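Local coordinates for guanidinopropionase (Pseudomonas aeruginosa, PDB 3NIQ), which catalyses the manganese-dependent hydrolysis of 3-guanidinopropanoate to beta-alanine and urea, as a homohexameric member of the arginase family, at residues A[296-299]-A[300-304]; A[215-219]-A[220-224]; A[197-200]-A[201-205]; A[258-262]-A[263-267]. All coordinates share one frame; numbering follows the deposited sequence.

Contact 1. Residues A[296-299]-A[300-304]; sequences ALVG and ATMMF
This is a local contact between successive turns of one buried helix, 294-317, the last helix of the chain, and its main polar feature is Thr301 reaching back to the carbonyl of Leu297. Two donors of the same residue grip Leu297 O: Thr301 OG1 at 2.8 Å and Thr301 N at 2.8 Å. They approach from opposite faces of the carbonyl plane, the hydroxyl standing 36° out of it. Thr301 can do this because its chi1 of -50° sets OG1 beside its own backbone N, turned back toward the preceding turn, while CG2 takes the position anti to that nitrogen. A hydroxyl in a buried helix thus finds its acceptor within the helix itself. Leu297 CD1 comes to 3.9 Å from Thr301 OG1, so the polar pairing has an apolar neighbour.

Around this pair the regular i to i+4 ladder runs on. Met302 N donates to Val298 O almost linearly, with an N-H...O angle of 178°, and Met303 N donates to Gly299 O at 2.9 Å. Met302, bent at both chi2 and chi3, lays its CG 4.3 Å from Val298 CG1 before its sulfur end leads away.

The different sides of the helix meet different neighbours. Ala296, Leu297 and Ala300 face helix 57-64, Met303 lies on Leu120 and Val122 of strand 118-123, and Val298, Thr301 and Met302 pack on helix 262-270. Leu297, Val298 and Thr301 also meet Pro255 and Ile257 of a second subunit.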
loop_
_atom_site.group_PDB
_atom_site.type_symbol
_atom_site.label_atom_id
_atom_site.label_comp_id
_atom_site.label_asym_id
_atom_site.label_seq_id
_atom_site.Cartn_x
_atom_site.Cartn_y
_atom_site.Cartn_z
ATOM N N ALA A 296 10.102 -2.637 -10.744
ATOM C CA ALA A 296 10.064 -2.042 -12.085
ATOM C C ALA A 296 11.291 -1.161 -12.340
ATOM O O ALA A 296 11.916 -1.245 -13.408
ATOM C CB ALA A 296 8.772 -1.228 -12.271
ATOM N N LEU A 297 11.627 -0.317 -11.372
ATOM C CA LEU A 297 12.822 0.531 -11.494
ATOM C C LEU A 297 14.115 -0.286 -11.474
ATOM O O LEU A 297 15.035 -0.036 -12.262
ATOM C CB LEU A 297 12.845 1.625 -10.417
ATOM C CG LEU A 297 14.088 2.528 -10.452
ATOM C CD1 LEU A 297 14.147 3.312 -11.758
ATOM C CD2 LEU A 297 14.137 3.453 -9.246
ATOM N N VAL A 298 14.204 -1.268 -10.587
ATOM C CA VAL A 298 15.346 -2.181 -10.619
ATOM C C VAL A 298 15.424 -2.837 -12.016
ATOM O O VAL A 298 16.486 -2.907 -12.624
ATOM C CB VAL A 298 15.231 -3.280 -9.504
ATOM C CG1 VAL A 298 16.073 -4.485 -9.825
ATOM C CG2 VAL A 298 15.614 -2.726 -8.144
ATOM N N GLY A 299 14.289 -3.281 -12.536
ATOM C CA GLY A 299 14.261 -3.906 -13.858
ATOM C C GLY A 299 14.729 -2.939 -14.940
ATOM O O GLY A 299 15.599 -3.274 -15.728
ATOM N N ALA A 300 14.157 -1.731 -14.960
ATOM C CA ALA A 300 14.551 -0.718 -15.930
ATOM C C ALA A 300 16.036 -0.403 -15.835
ATOM O O ALA A 300 16.710 -0.232 -16.858
ATOM C CB ALA A 300 13.705 0.576 -15.757
ATOM N N THR A 301 16.568 -0.347 -14.624
ATOM C CA THR A 301 17.982 -0.007 -14.470
ATOM C C THR A 301 18.903 -1.146 -14.945
ATOM O O THR A 301 19.839 -0.913 -15.693
ATOM C CB THR A 301 18.335 0.368 -13.018
ATOM O OG1 THR A 301 17.413 1.348 -12.530
ATOM C CG2 THR A 301 19.749 0.977 -12.971
ATOM N N MET A 302 18.624 -2.380 -14.538
ATOM C CA MET A 302 19.406 -3.516 -15.047
ATOM C C MET A 302 19.288 -3.612 -16.583
ATOM O O MET A 302 20.264 -3.905 -17.278
ATOM C CB MET A 302 18.973 -4.810 -14.361
ATOM C CG MET A 302 19.144 -4.782 -12.834
ATOM S SD MET A 302 20.837 -4.371 -12.330
ATOM C CE MET A 302 21.800 -5.536 -13.301
ATOM N N MET A 303 18.112 -3.296 -17.109
ATOM C CA MET A 303 17.917 -3.260 -18.552
ATOM C C MET A 303 18.913 -2.275 -19.175
ATOM O O MET A 303 19.611 -2.604 -20.145
ATOM C CB MET A 303 16.486 -2.817 -18.875
ATOM C CG MET A 303 16.136 -2.897 -20.375
ATOM S SD MET A 303 14.436 -2.455 -20.710
ATOM C CE MET A 303 14.241 -3.174 -22.347
ATOM N N PHE A 304 18.986 -1.069 -18.606
ATOM C CA PHE A 304 19.971 -0.091 -19.069
ATOM C C PHE A 304 21.415 -0.588 -18.919
ATOM O O PHE A 304 22.227 -0.400 -19.830
ATOM C CB PHE A 304 19.800 1.249 -18.356
ATOM C CG PHE A 304 20.723 2.318 -18.879
ATOM C CD1 PHE A 304 20.466 2.941 -20.094
ATOM C CD2 PHE A 304 21.858 2.685 -18.173
ATOM C CE1 PHE A 304 21.322 3.905 -20.602
ATOM C CE2 PHE A 304 22.728 3.683 -18.688
ATOM C CZ PHE A 304 22.444 4.279 -19.881
#

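Contact 2. Residues A[215-219]-A[220-224]; sequences VELGV and EATLA
Leu217 and Thr222 meet with their side chains at about a right angle, just where the backbone changes direction. The axes of segments 215-219 and 220-224 stand 74° apart, and the turn coincides with Gly218, whose positive phi breaks the run of helical angles. Leu217 points its CB toward the second segment, where it lies 3.7 Å from Thr222 OG1 and 4.0 Å from Ala221 CB. Its CD1 and CD2 then diverge, CD1 toward the threonine hydroxyl and CD2 toward the alanine methyl, and the leucine lies across the inside of the bend.

Thr222 answers with a double grip on Gly218 O. Its N-H arrives in the carbonyl plane at 3.1 Å between Thr222 N and Gly218 O, whereas Thr222 OG1, 3.0 Å from Gly218 O, comes from above, 43° out of that plane. The chi1 of -73° brings OG1 round beside the backbone N, so that both donors converge on one acceptor. On the next rung, Leu223 N donates to Val219 O at 2.9 Å.

Both segments belong to helix 211-230 near the protein surface. Behind the bend, Val219 and Thr222 rest on Leu268 of helix 262-270 and on Phe214 earlier in their own helix, and Val215 packs against Gln267 of a neighbouring subunit.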
loop_
_atom_site.group_PDB
_atom_site.type_symbol
_atom_site.label_atom_id
_atom_site.label_comp_id
_atom_site.label_asym_id
_atom_site.label_seq_id
_atom_site.Cartn_x
_atom_site.Cartn_y
_atom_site.Cartn_z
ATOM N N VAL A 215 28.923 -15.341 -1.698
ATOM C CA VAL A 215 29.376 -14.626 -0.497
ATOM C C VAL A 215 30.842 -14.966 -0.127
ATOM O O VAL A 215 31.644 -14.074 0.148
ATOM C CB VAL A 215 28.402 -14.863 0.698
ATOM C CG1 VAL A 215 29.036 -14.434 2.038
ATOM C CG2 VAL A 215 27.077 -14.106 0.456
ATOM N N GLU A 216 31.187 -16.244 -0.145
ATOM C CA GLU A 216 32.582 -16.676 0.128
ATOM C C GLU A 216 33.604 -16.103 -0.865
ATOM O O GLU A 216 34.697 -15.697 -0.465
ATOM C CB GLU A 216 32.692 -18.201 0.140
ATOM C CG GLU A 216 32.057 -18.873 1.352
ATOM C CD GLU A 216 31.759 -20.351 1.126
ATOM O OE1 GLU A 216 31.770 -20.811 -0.040
ATOM O OE2 GLU A 216 31.512 -21.063 2.117
ATOM N N LEU A 217 33.242 -16.064 -2.148
ATOM C CA LEU A 217 34.128 -15.528 -3.205
ATOM C C LEU A 217 34.213 -14.007 -3.280
ATOM O O LEU A 217 35.272 -13.443 -3.612
ATOM C CB LEU A 217 33.713 -16.070 -4.585
ATOM C CG LEU A 217 33.914 -17.560 -4.837
ATOM C CD1 LEU A 217 33.223 -17.984 -6.133
ATOM C CD2 LEU A 217 35.424 -17.942 -4.887
ATOM N N GLY A 218 33.100 -13.333 -2.996
ATOM C CA GLY A 218 33.013 -11.906 -3.263
ATOM C C GLY A 218 32.815 -11.665 -4.760
ATOM O O GLY A 218 32.962 -12.581 -5.587
ATOM N N VAL A 219 32.500 -10.421 -5.098
ATOM C CA VAL A 219 32.125 -10.016 -6.458
ATOM C C VAL A 219 33.226 -10.261 -7.490
ATOM O O VAL A 219 32.987 -10.881 -8.525
ATOM C CB VAL A 219 31.701 -8.514 -6.477
ATOM C CG1 VAL A 219 31.588 -7.973 -7.914
ATOM C CG2 VAL A 219 30.369 -8.335 -5.735
ATOM N N GLU A 220 34.430 -9.770 -7.202
ATOM C CA GLU A 220 35.548 -9.896 -8.126
ATOM C C GLU A 220 35.851 -11.339 -8.548
ATOM O O GLU A 220 36.040 -11.613 -9.727
ATOM C CB GLU A 220 36.804 -9.214 -7.555
ATOM C CG GLU A 220 38.085 -9.485 -8.361
ATOM C CD GLU A 220 39.217 -8.498 -8.042
ATOM O OE1 GLU A 220 38.928 -7.343 -7.654
ATOM O OE2 GLU A 220 40.397 -8.875 -8.196
ATOM N N ALA A 221 35.918 -12.251 -7.588
ATOM C CA ALA A 221 36.242 -13.630 -7.890
ATOM C C ALA A 221 35.070 -14.347 -8.569
ATOM O O ALA A 221 35.267 -15.197 -9.454
ATOM C CB ALA A 221 36.684 -14.354 -6.615
ATOM N N THR A 222 33.852 -13.980 -8.218
ATOM C CA THR A 222 32.679 -14.544 -8.852
ATOM C C THR A 222 32.686 -14.192 -10.341
ATOM O O THR A 222 32.491 -14.999 -11.188
ATOM C CB THR A 222 31.384 -14.025 -8.180
ATOM O OG1 THR A 222 31.223 -14.631 -6.916
ATOM C CG2 THR A 222 30.212 -14.340 -8.973
ATOM N N LEU A 223 32.997 -12.962 -10.610
ATOM C CA LEU A 223 33.036 -12.454 -11.936
ATOM C C LEU A 223 34.088 -13.169 -12.753
ATOM O O LEU A 223 33.843 -13.577 -13.857
ATOM C CB LEU A 223 33.371 -10.995 -11.831
ATOM C CG LEU A 223 33.568 -10.126 -13.026
ATOM C CD1 LEU A 223 32.360 -9.992 -13.864
ATOM C CD2 LEU A 223 34.097 -8.814 -12.569
ATOM N N ALA A 224 35.238 -13.374 -12.143
ATOM C CA ALA A 224 36.325 -14.046 -12.789
ATOM C C ALA A 224 35.922 -15.463 -13.165
ATOM O O ALA A 224 36.164 -15.922 -14.246
ATOM C CB ALA A 224 37.488 -14.063 -11.903
#

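Contact 3. Residues A[197-200]-A[201-205]; sequences DDAF and ARECG
Ala199 O receives the N-H of Glu203 in a nearly straight bond, 2.9 Å from Glu203 N to Ala199 O with an N-H...O angle of 169°. It is one rung of a short ladder: Arg202 N donates to Asp198 O, and Cys204 N to Phe200 O along a more bent path.

The distinctive side-chain feature is a sulfur-aromatic contact between residues one helical turn apart. Cys204 SG sits over one face of the Phe200 ring, 3.6 Å from its centroid and 20° off the ring normal, displaced toward the rim so that Phe200 CZ, at 3.4 Å from SG, is the closest ring atom. Phe200 reaches that place with CG anti to its backbone N (chi1 179°), which sends the ring along the helix toward the cysteine sulfur. Ile173 of helix 168-174 touches both residues.

Asp198 and Arg202 lie side by side, pointing the same way, yet the carboxylate meets the aliphatic part of the arginine: Asp198 OD2 is 3.3 Å from Arg202 CD but 4.6 Å from Arg202 NE. The charged atoms are not in contact, and any attraction between them is probably modest. Although Asp198 holds the N-cap position, its carboxylate makes no capping bond.

At the other end Gly205, with positive phi, is the C' residue of a Schellman motif, which closes helix 199-204 within the beta-alpha-beta unit that links strands 183-188 and 207-210.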
loop_
_atom_site.group_PDB
_atom_site.type_symbol
_atom_site.label_atom_id
_atom_site.label_comp_id
_atom_site.label_asym_id
_atom_site.label_seq_id
_atom_site.Cartn_x
_atom_site.Cartn_y
_atom_site.Cartn_z
ATOM N N ASP A 197 18.420 -32.187 -6.431
ATOM C CA ASP A 197 18.194 -31.035 -7.313
ATOM C C ASP A 197 19.397 -30.753 -8.222
ATOM O O ASP A 197 19.238 -30.655 -9.440
ATOM C CB ASP A 197 17.781 -29.785 -6.510
ATOM C CG ASP A 197 18.805 -29.394 -5.450
ATOM O OD1 ASP A 197 19.471 -30.300 -4.882
ATOM O OD2 ASP A 197 18.934 -28.173 -5.189
ATOM N N ASP A 198 20.591 -30.659 -7.626
ATOM C CA ASP A 198 21.843 -30.442 -8.363
ATOM C C ASP A 198 22.280 -31.648 -9.236
ATOM O O ASP A 198 23.384 -31.652 -9.784
ATOM C CB ASP A 198 22.972 -29.998 -7.398
ATOM C CG ASP A 198 23.685 -31.180 -6.704
ATOM O OD1 ASP A 198 23.035 -32.213 -6.401
ATOM O OD2 ASP A 198 24.909 -31.074 -6.464
ATOM N N ALA A 199 21.414 -32.659 -9.356
ATOM C CA ALA A 199 21.702 -33.851 -10.159
ATOM C C ALA A 199 21.889 -33.459 -11.620
ATOM O O ALA A 199 22.968 -33.650 -12.180
ATOM C CB ALA A 199 20.586 -34.886 -10.022
ATOM N N PHE A 200 20.840 -32.889 -12.215
ATOM C CA PHE A 200 20.875 -32.420 -13.596
ATOM C C PHE A 200 22.052 -31.467 -13.881
ATOM O O PHE A 200 22.719 -31.603 -14.910
ATOM C CB PHE A 200 19.538 -31.788 -13.988
ATOM C CG PHE A 200 19.510 -31.256 -15.390
ATOM C CD1 PHE A 200 19.214 -32.091 -16.457
ATOM C CD2 PHE A 200 19.800 -29.917 -15.640
ATOM C CE1 PHE A 200 19.197 -31.611 -17.755
ATOM C CE2 PHE A 200 19.794 -29.422 -16.951
ATOM C CZ PHE A 200 19.492 -30.271 -18.007
ATOM N N ALA A 201 22.320 -30.536 -12.966
ATOM C CA ALA A 201 23.420 -29.584 -13.131
ATOM C C ALA A 201 24.775 -30.295 -13.170
ATOM O O ALA A 201 25.649 -29.968 -13.992
ATOM C CB ALA A 201 23.398 -28.532 -12.031
ATOM N N ARG A 202 24.948 -31.279 -12.293
ATOM C CA ARG A 202 26.199 -32.024 -12.251
ATOM C C ARG A 202 26.337 -32.880 -13.504
ATOM O O ARG A 202 27.402 -32.940 -14.117
ATOM C CB ARG A 202 26.280 -32.872 -10.982
ATOM C CG ARG A 202 26.429 -32.048 -9.705
ATOM C CD ARG A 202 26.719 -32.915 -8.481
ATOM N NE ARG A 202 27.814 -33.861 -8.714
ATOM C CZ ARG A 202 27.676 -35.183 -8.697
ATOM N NH1 ARG A 202 26.487 -35.725 -8.438
ATOM N NH2 ARG A 202 28.728 -35.967 -8.927
ATOM N N GLU A 203 25.244 -33.523 -13.896
ATOM C CA GLU A 203 25.239 -34.312 -15.106
ATOM C C GLU A 203 25.610 -33.450 -16.321
ATOM O O GLU A 203 26.337 -33.904 -17.201
ATOM C CB GLU A 203 23.875 -34.978 -15.298
ATOM C CG GLU A 203 23.629 -36.137 -14.310
ATOM C CD GLU A 203 22.144 -36.430 -14.061
ATOM O OE1 GLU A 203 21.270 -35.942 -14.828
ATOM O OE2 GLU A 203 21.854 -37.151 -13.076
ATOM N N CYS A 204 25.145 -32.198 -16.343
ATOM C CA CYS A 204 25.336 -31.331 -17.506
ATOM C C CYS A 204 26.643 -30.552 -17.493
ATOM O O CYS A 204 27.074 -30.068 -18.526
ATOM C CB CYS A 204 24.135 -30.368 -17.654
ATOM S SG CYS A 204 22.693 -31.283 -18.191
ATOM N N GLY A 205 27.258 -30.423 -16.323
ATOM C CA GLY A 205 28.494 -29.648 -16.171
ATOM C C GLY A 205 28.258 -28.152 -15.996
ATOM O O GLY A 205 29.148 -27.344 -16.260
#

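Contact 4. Residues A[258-262]-A[263-267]; sequences GGMTS and LQAQQ
The flat carboxamide of Gln264 folds back over Thr261. Thr261 OG1 lies over one face, 3.7 Å from Gln264 CD, while Met260 CG approaches obliquely from the other side at the oxygen end, 3.7 Å from Gln264 OE1. Two donors meet at that oxygen. Thr261 N gives a straight bond of 2.9 Å to Gln264 OE1, tilted 28° from the plane of the amide carbonyl, and a water donates to the same OE1 and also to Gly259 O. Together the two donors would hold the oxygen end in place and limit the rotation of the amide.

Thr261 returns the bond: Gln264 N donates to Thr261 OG1 at 3.0 Å, with an N-H...O angle of 167°. The threonine oxygen can accept because chi1, 71°, places it between its own backbone N and carbonyl carbon, facing the first turn of the helix. Beside the box, Met260 bends at chi3 and brings SD to 4.0 Å from Ala265 CB, with Phe214 of helix 211-230 also touching Met260.

Farther along, Gln266 NE2 is hydrogen-bonded to Glu305 OE2 of helix 294-317, and Ser262 and Gln266 pack against Gly258 of a second subunit.

The reciprocal Thr261-Gln264 bonds are a capping box. It starts helix 262-270 at the end of the loop after strand 235-240, which also carries the manganese ligand Asp242, its side chain about 9 Å from that of Met260.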
loop_
_atom_site.group_PDB
_atom_site.type_symbol
_atom_site.label_atom_id
_atom_site.label_comp_id
_atom_site.label_asym_id
_atom_site.label_seq_id
_atom_site.Cartn_x
_atom_site.Cartn_y
_atom_site.Cartn_z
ATOM N N GLY A 258 17.445 -13.310 1.792
ATOM C CA GLY A 258 18.914 -13.414 1.887
ATOM C C GLY A 258 19.565 -13.435 0.516
ATOM O O GLY A 258 20.363 -14.332 0.219
ATOM N N GLY A 259 19.229 -12.447 -0.319
ATOM C CA GLY A 259 19.728 -12.408 -1.709
ATOM C C GLY A 259 20.750 -11.334 -2.012
ATOM O O GLY A 259 21.312 -10.713 -1.129
ATOM N N MET A 260 20.994 -11.142 -3.300
ATOM C CA MET A 260 21.959 -10.201 -3.802
ATOM C C MET A 260 21.463 -8.786 -3.564
ATOM O O MET A 260 20.258 -8.553 -3.525
ATOM C CB MET A 260 22.113 -10.481 -5.305
ATOM C CG MET A 260 23.257 -9.800 -6.000
ATOM S SD MET A 260 23.477 -10.503 -7.659
ATOM C CE MET A 260 24.116 -12.139 -7.324
ATOM N N THR A 261 22.368 -7.823 -3.422
ATOM C CA THR A 261 21.912 -6.425 -3.384
ATOM C C THR A 261 21.868 -5.854 -4.812
ATOM O O THR A 261 22.527 -6.383 -5.696
ATOM C CB THR A 261 22.791 -5.545 -2.483
ATOM O OG1 THR A 261 24.062 -5.355 -3.094
ATOM C CG2 THR A 261 22.998 -6.156 -1.056
ATOM N N SER A 262 21.107 -4.779 -5.034
ATOM C CA SER A 262 21.082 -4.120 -6.348
ATOM C C SER A 262 22.507 -3.690 -6.690
ATOM O O SER A 262 22.983 -3.834 -7.820
ATOM C CB SER A 262 20.179 -2.876 -6.310
ATOM O OG SER A 262 18.818 -3.237 -6.224
ATOM N N LEU A 263 23.202 -3.172 -5.697
ATOM C CA LEU A 263 24.589 -2.760 -5.910
ATOM C C LEU A 263 25.482 -3.918 -6.430
ATOM O O LEU A 263 26.223 -3.762 -7.401
ATOM C CB LEU A 263 25.147 -2.193 -4.603
ATOM C CG LEU A 263 26.658 -2.018 -4.581
ATOM C CD1 LEU A 263 27.070 -0.849 -5.471
ATOM C CD2 LEU A 263 27.130 -1.812 -3.142
ATOM N N GLN A 264 25.400 -5.072 -5.777
ATOM C CA GLN A 264 26.133 -6.257 -6.233
ATOM C C GLN A 264 25.752 -6.673 -7.664
ATOM O O GLN A 264 26.624 -7.022 -8.459
ATOM C CB GLN A 264 25.922 -7.416 -5.263
ATOM C CG GLN A 264 26.739 -7.299 -3.989
ATOM C CD GLN A 264 26.272 -8.266 -2.939
ATOM O OE1 GLN A 264 25.127 -8.757 -2.969
ATOM N NE2 GLN A 264 27.155 -8.564 -1.998
ATOM N N ALA A 265 24.461 -6.619 -7.988
ATOM C CA ALA A 265 23.993 -6.960 -9.346
ATOM C C ALA A 265 24.559 -6.026 -10.418
ATOM O O ALA A 265 24.959 -6.473 -11.501
ATOM C CB ALA A 265 22.456 -7.000 -9.411
ATOM N N GLN A 266 24.610 -4.735 -10.116
ATOM C CA GLN A 266 25.186 -3.758 -11.038
ATOM C C GLN A 266 26.674 -4.037 -11.234
ATOM O O GLN A 266 27.174 -4.006 -12.356
ATOM C CB GLN A 266 24.982 -2.330 -10.522
ATOM C CG GLN A 266 23.556 -1.784 -10.683
ATOM C CD GLN A 266 23.418 -0.386 -10.102
ATOM O OE1 GLN A 266 23.698 -0.170 -8.930
ATOM N NE2 GLN A 266 22.975 0.566 -10.924
ATOM N N GLN A 267 27.381 -4.307 -10.145
ATOM C CA GLN A 267 28.820 -4.586 -10.241
ATOM C C GLN A 267 29.071 -5.853 -11.063
ATOM O O GLN A 267 29.980 -5.904 -11.888
ATOM C CB GLN A 267 29.449 -4.755 -8.851
ATOM C CG GLN A 267 29.399 -3.482 -7.979
ATOM C CD GLN A 267 29.820 -3.741 -6.525
ATOM O OE1 GLN A 267 29.504 -4.786 -5.935
ATOM N NE2 GLN A 267 30.507 -2.777 -5.936
HETATM O O HOH W 1 24.055 -10.174 -0.722
#

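Contact 1 is wholly buried, contacts 3 and 4 are partly so, and contact 2 lies at the surface. Contact 4 is the hub: helix 262-270 touches helix 294-317 of contact 1, where Val298 meets Ser262 and Met302 meets Gln266, and helix 211-230 of contact 2, through Val219. Contact 3 stands apart, touching none of the others; its nearest atoms are about 14 Å from contact 2. The threonines differ with their position. Thr301 within its helix, and Thr222 just after the kink at Gly218, donate back to a carbonyl already held by their own N-H; at a helix start, Thr261 accepts instead. Contact 3 adds a sulfur over an aromatic ring.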